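TfuA domain-containing protein (Methanosarcina acetivorans, PDB 6XP8) takes part in peptide backbone thioamidation, probably acting alongside a YcaO enzyme. Local coordinates at residues G79-R82 with A83-D87; A203-V206 with L207-V210. All coordinates share one frame; numbering follows the deposited sequence.

Interaction 1. Residues G79-R82 with A83-D87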
loop_
_atom_site.group_PDB
_atom_site.type_symbol
_atom_site.label_atom_id
_atom_site.label_comp_id
_atom_site.label_asym_id
_atom_site.label_seq_id
_atom_site.Cartn_x
_atom_site.Cartn_y
_atom_site.Cartn_z
ATOM N N GLY A 79 6.436 2.079 1.609
ATOM C CA GLY A 79 7.268 2.812 0.653
ATOM C C GLY A 79 6.714 4.184 0.308
ATOM O O GLY A 79 7.474 5.134 0.107
ATOM N N ALA A 80 5.390 4.289 0.235
ATOM C CA ALA A 80 4.724 5.571 -0.037
ATOM C C ALA A 80 4.894 6.553 1.123
ATOM O O ALA A 80 5.206 7.724 0.904
ATOM C CB ALA A 80 3.252 5.350 -0.338
ATOM N N LEU A 81 4.703 6.055 2.344
ATOM C CA LEU A 81 4.866 6.847 3.556
ATOM C C LEU A 81 6.303 7.353 3.701
ATOM O O LEU A 81 6.525 8.553 3.874
ATOM C CB LEU A 81 4.427 6.044 4.793
ATOM C CG LEU A 81 4.452 6.750 6.158
ATOM C CD1 LEU A 81 3.491 7.930 6.197
ATOM C CD2 LEU A 81 4.121 5.751 7.259
ATOM N N ARG A 82 7.272 6.443 3.609
ATOM C CA ARG A 82 8.686 6.818 3.721
ATOM C C ARG A 82 9.163 7.741 2.596
ATOM O O ARG A 82 9.927 8.680 2.850
ATOM C CB ARG A 82 9.587 5.581 3.828
ATOM C CG ARG A 82 9.479 4.836 5.150
ATOM C CD ARG A 82 10.164 5.551 6.305
ATOM N NE ARG A 82 9.994 4.768 7.526
ATOM C CZ ARG A 82 9.041 4.957 8.435
ATOM N NH1 ARG A 82 8.154 5.942 8.313
ATOM N NH2 ARG A 82 8.980 4.150 9.487
ATOM N N ALA A 83 8.697 7.501 1.369
ATOM C CA ALA A 83 9.074 8.372 0.253
ATOM C C ALA A 83 8.554 9.799 0.459
ATOM O O ALA A 83 9.251 10.762 0.135
ATOM C CB ALA A 83 8.624 7.806 -1.079
ATOM N N SER A 84 7.361 9.930 1.046
ATOM C CA SER A 84 6.807 11.250 1.366
ATOM C C SER A 84 7.632 11.989 2.427
ATOM O O SER A 84 7.649 13.225 2.460
ATOM C CB SER A 84 5.341 11.148 1.793
ATOM O OG SER A 84 5.206 10.708 3.134
ATOM N N GLU A 85 8.308 11.221 3.280
ATOM C CA GLU A 85 9.155 11.767 4.344
ATOM C C GLU A 85 10.588 12.027 3.896
ATOM O O GLU A 85 11.274 12.873 4.482
ATOM C CB GLU A 85 9.160 10.839 5.566
ATOM C CG GLU A 85 7.793 10.636 6.206
ATOM C CD GLU A 85 7.689 9.380 7.059
ATOM O OE1 GLU A 85 8.587 8.512 7.004
ATOM O OE2 GLU A 85 6.686 9.253 7.793
ATOM N N LEU A 86 11.045 11.300 2.873
ATOM C CA LEU A 86 12.465 11.302 2.502
ATOM C C LEU A 86 12.772 11.649 1.039
ATOM O O LEU A 86 13.922 11.498 0.602
ATOM C CB LEU A 86 13.121 9.963 2.895
ATOM C CG LEU A 86 13.128 9.569 4.379
ATOM C CD1 LEU A 86 13.355 8.075 4.543
ATOM C CD2 LEU A 86 14.160 10.360 5.177
ATOM N N ASP A 87 11.771 12.130 0.293
ATOM C CA ASP A 87 11.977 12.494 -1.125
ATOM C C ASP A 87 12.980 13.623 -1.341
ATOM O O ASP A 87 13.706 13.627 -2.339
ATOM C CB ASP A 87 10.662 12.776 -1.876
ATOM C CG ASP A 87 9.723 13.738 -1.139
ATOM O OD1 ASP A 87 10.116 14.371 -0.135
ATOM O OD2 ASP A 87 8.560 13.850 -1.582
HETATM O O HOH W 1 5.827 7.863 9.893
#
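Arg82 and Glu85 both leave the helix with CG trans to their own carbonyl carbon, but Arg82 then bends at chi2 (-74°) whereas Glu85 runs on extended, and the two charged ends meet three residues apart. Their salt bridge joins Arg82 NH1 to Glu85 OE1 at 2.9 Å, received on the syn lone pair of OE1. The guanidinium and carboxylate planes are 17° apart and thus nearly parallel, although OE1 itself stands 24° out of the guanidinium plane. A water at the guanidinium edge donates to Glu85 OE2 at 2.7 Å and accepts weakly from Arg82 NH1. Glu85 OE1 is also hydrogen-bonded to His59 NE2, and Arg82 NE to Val57 O. Shortening Glu85 to an alanine would take the carboxylate away and is likely to leave Arg82 NH1 without its anionic mate and His59 NE2 without this partner. Beside this pair, Leu81 CG lies 3.7 Å from Glu85 OE2, and Ser84 OG turns back to donate to Leu81 O at 2.6 Å. Helix 78-86 connects strands 71-74 and 92-93 in a beta-alpha-beta unit; Arg82 and Leu86 pack on helix 59-67, while Ala80, Leu81, Ala83 and Ser84 touch helix 96-102.

Interaction 2. Residues A203-V206 with L207-V210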
loop_
_atom_site.group_PDB
_atom_site.type_symbol
_atom_site.label_atom_id
_atom_site.label_comp_id
_atom_site.label_asym_id
_atom_site.label_seq_id
_atom_site.Cartn_x
_atom_site.Cartn_y
_atom_site.Cartn_z
ATOM N N ALA A 203 2.002 -0.553 -6.504
ATOM C CA ALA A 203 3.054 -1.578 -6.378
ATOM C C ALA A 203 3.678 -1.915 -7.733
ATOM O O ALA A 203 4.900 -1.986 -7.856
ATOM C CB ALA A 203 2.518 -2.837 -5.705
ATOM N N VAL A 204 2.832 -2.105 -8.743
ATOM C CA VAL A 204 3.290 -2.326 -10.119
ATOM C C VAL A 204 4.145 -1.154 -10.630
ATOM O O VAL A 204 5.191 -1.373 -11.242
ATOM C CB VAL A 204 2.115 -2.696 -11.055
ATOM C CG1 VAL A 204 2.549 -2.740 -12.516
ATOM C CG2 VAL A 204 1.567 -4.057 -10.653
ATOM N N LEU A 205 3.721 0.075 -10.330
ATOM C CA LEU A 205 4.513 1.263 -10.660
ATOM C C LEU A 205 5.900 1.271 -10.010
ATOM O O LEU A 205 6.864 1.691 -10.649
ATOM C CB LEU A 205 3.748 2.558 -10.349
ATOM C CG LEU A 205 2.556 2.953 -11.229
ATOM C CD1 LEU A 205 1.936 4.233 -10.690
ATOM C CD2 LEU A 205 2.943 3.109 -12.693
ATOM N N VAL A 206 6.001 0.785 -8.769
ATOM C CA VAL A 206 7.304 0.651 -8.088
ATOM C C VAL A 206 8.195 -0.329 -8.858
ATOM O O VAL A 206 9.361 -0.027 -9.135
ATOM C CB VAL A 206 7.169 0.236 -6.601
ATOM C CG1 VAL A 206 8.536 0.029 -5.965
ATOM C CG2 VAL A 206 6.387 1.284 -5.825
ATOM N N LEU A 207 7.626 -1.479 -9.218
ATOM C CA LEU A 207 8.336 -2.515 -9.979
ATOM C C LEU A 207 8.875 -1.972 -11.296
ATOM O O LEU A 207 10.028 -2.221 -11.646
ATOM C CB LEU A 207 7.429 -3.725 -10.226
ATOM C CG LEU A 207 6.925 -4.502 -9.003
ATOM C CD1 LEU A 207 6.063 -5.655 -9.476
ATOM C CD2 LEU A 207 8.056 -5.000 -8.095
ATOM N N GLU A 208 8.049 -1.191 -11.991
ATOM C CA GLU A 208 8.413 -0.617 -13.290
ATOM C C GLU A 208 9.488 0.463 -13.157
ATOM O O GLU A 208 10.364 0.561 -14.017
ATOM C CB GLU A 208 7.163 -0.132 -14.040
ATOM C CG GLU A 208 6.269 -1.306 -14.448
ATOM C CD GLU A 208 4.925 -0.932 -15.054
ATOM O OE1 GLU A 208 4.349 0.128 -14.722
ATOM O OE2 GLU A 208 4.420 -1.746 -15.860
ATOM N N THR A 209 9.430 1.238 -12.069
ATOM C CA THR A 209 10.457 2.249 -11.747
ATOM C C THR A 209 11.800 1.592 -11.412
ATOM O O THR A 209 12.850 2.021 -11.917
ATOM C CB THR A 209 9.994 3.198 -10.611
ATOM O OG1 THR A 209 8.803 3.870 -11.026
ATOM C CG2 THR A 209 11.049 4.255 -10.294
ATOM N N VAL A 210 11.756 0.552 -10.575
ATOM C CA VAL A 210 12.951 -0.230 -10.229
ATOM C C VAL A 210 13.566 -0.842 -11.498
ATOM O O VAL A 210 14.781 -0.760 -11.700
ATOM C CB VAL A 210 12.653 -1.301 -9.145
ATOM C CG1 VAL A 210 13.839 -2.231 -8.949
ATOM C CG2 VAL A 210 12.300 -0.636 -7.820
#
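The carbonyl plane of Leu205 is approached from both faces by the same residue, Thr209: its backbone N-H comes from one side and its hydroxyl OG1 from the other. The distances to Leu205 O are 3.0 Å from Thr209 N and 2.9 Å from Thr209 OG1, with the hydroxyl tilted 32° from the plane, so one oxygen accepts two bonds. The threonine's first torsion explains the second of them: at -60° it sets OG1 anti to its own carbonyl carbon, which turns the hydroxyl back along the helix. The other flat group, the Glu208 carboxylate, meets hydrocarbon within this stretch. Val204 CG1 lies over the face of the carboxylate, 3.9 Å from Glu208 CD, and Leu205 CD2 comes up beside Glu208 OE1, also at 3.9 Å. Two residues further along than the Val204-Glu208 pair, Val206 CG1 and Val210 CG2 touch at 4.2 Å, beside the Val210 N to Val206 O bond (2.9 Å), whose N-H angle of 170° marks a straight helical link. Val206, Leu207 and Val210 are buried against strands 3-6 and 71-74, Val206 and Val210 on Val73 and Leu207 on Ile5, while Leu205 and Glu208 are exposed. Thr209 also touches Val73, and its hydroxyl, next to that apolar side chain, is satisfied by the helix's own Leu205 O.

From the N terminus, the chain lays down strands 3-6, 23-25, 43-46 and 71-74 and then reaches interaction 1 on helix 78-86; interaction 2 follows much later, on helix 198-215. Each joins adjacent turns of a single helix and closes no long loop, and the two stand in series, neither nesting nor crossing. Their centres are 15 Å apart and their nearest atoms about 7 Å, without touching. The parallel sheet and its loops mediate between them: Ile47 makes a backbone hydrogen bond with Gly79 and packs against Val206, while strand 71-74, which leads into the first helix, carries Val73 beneath the second.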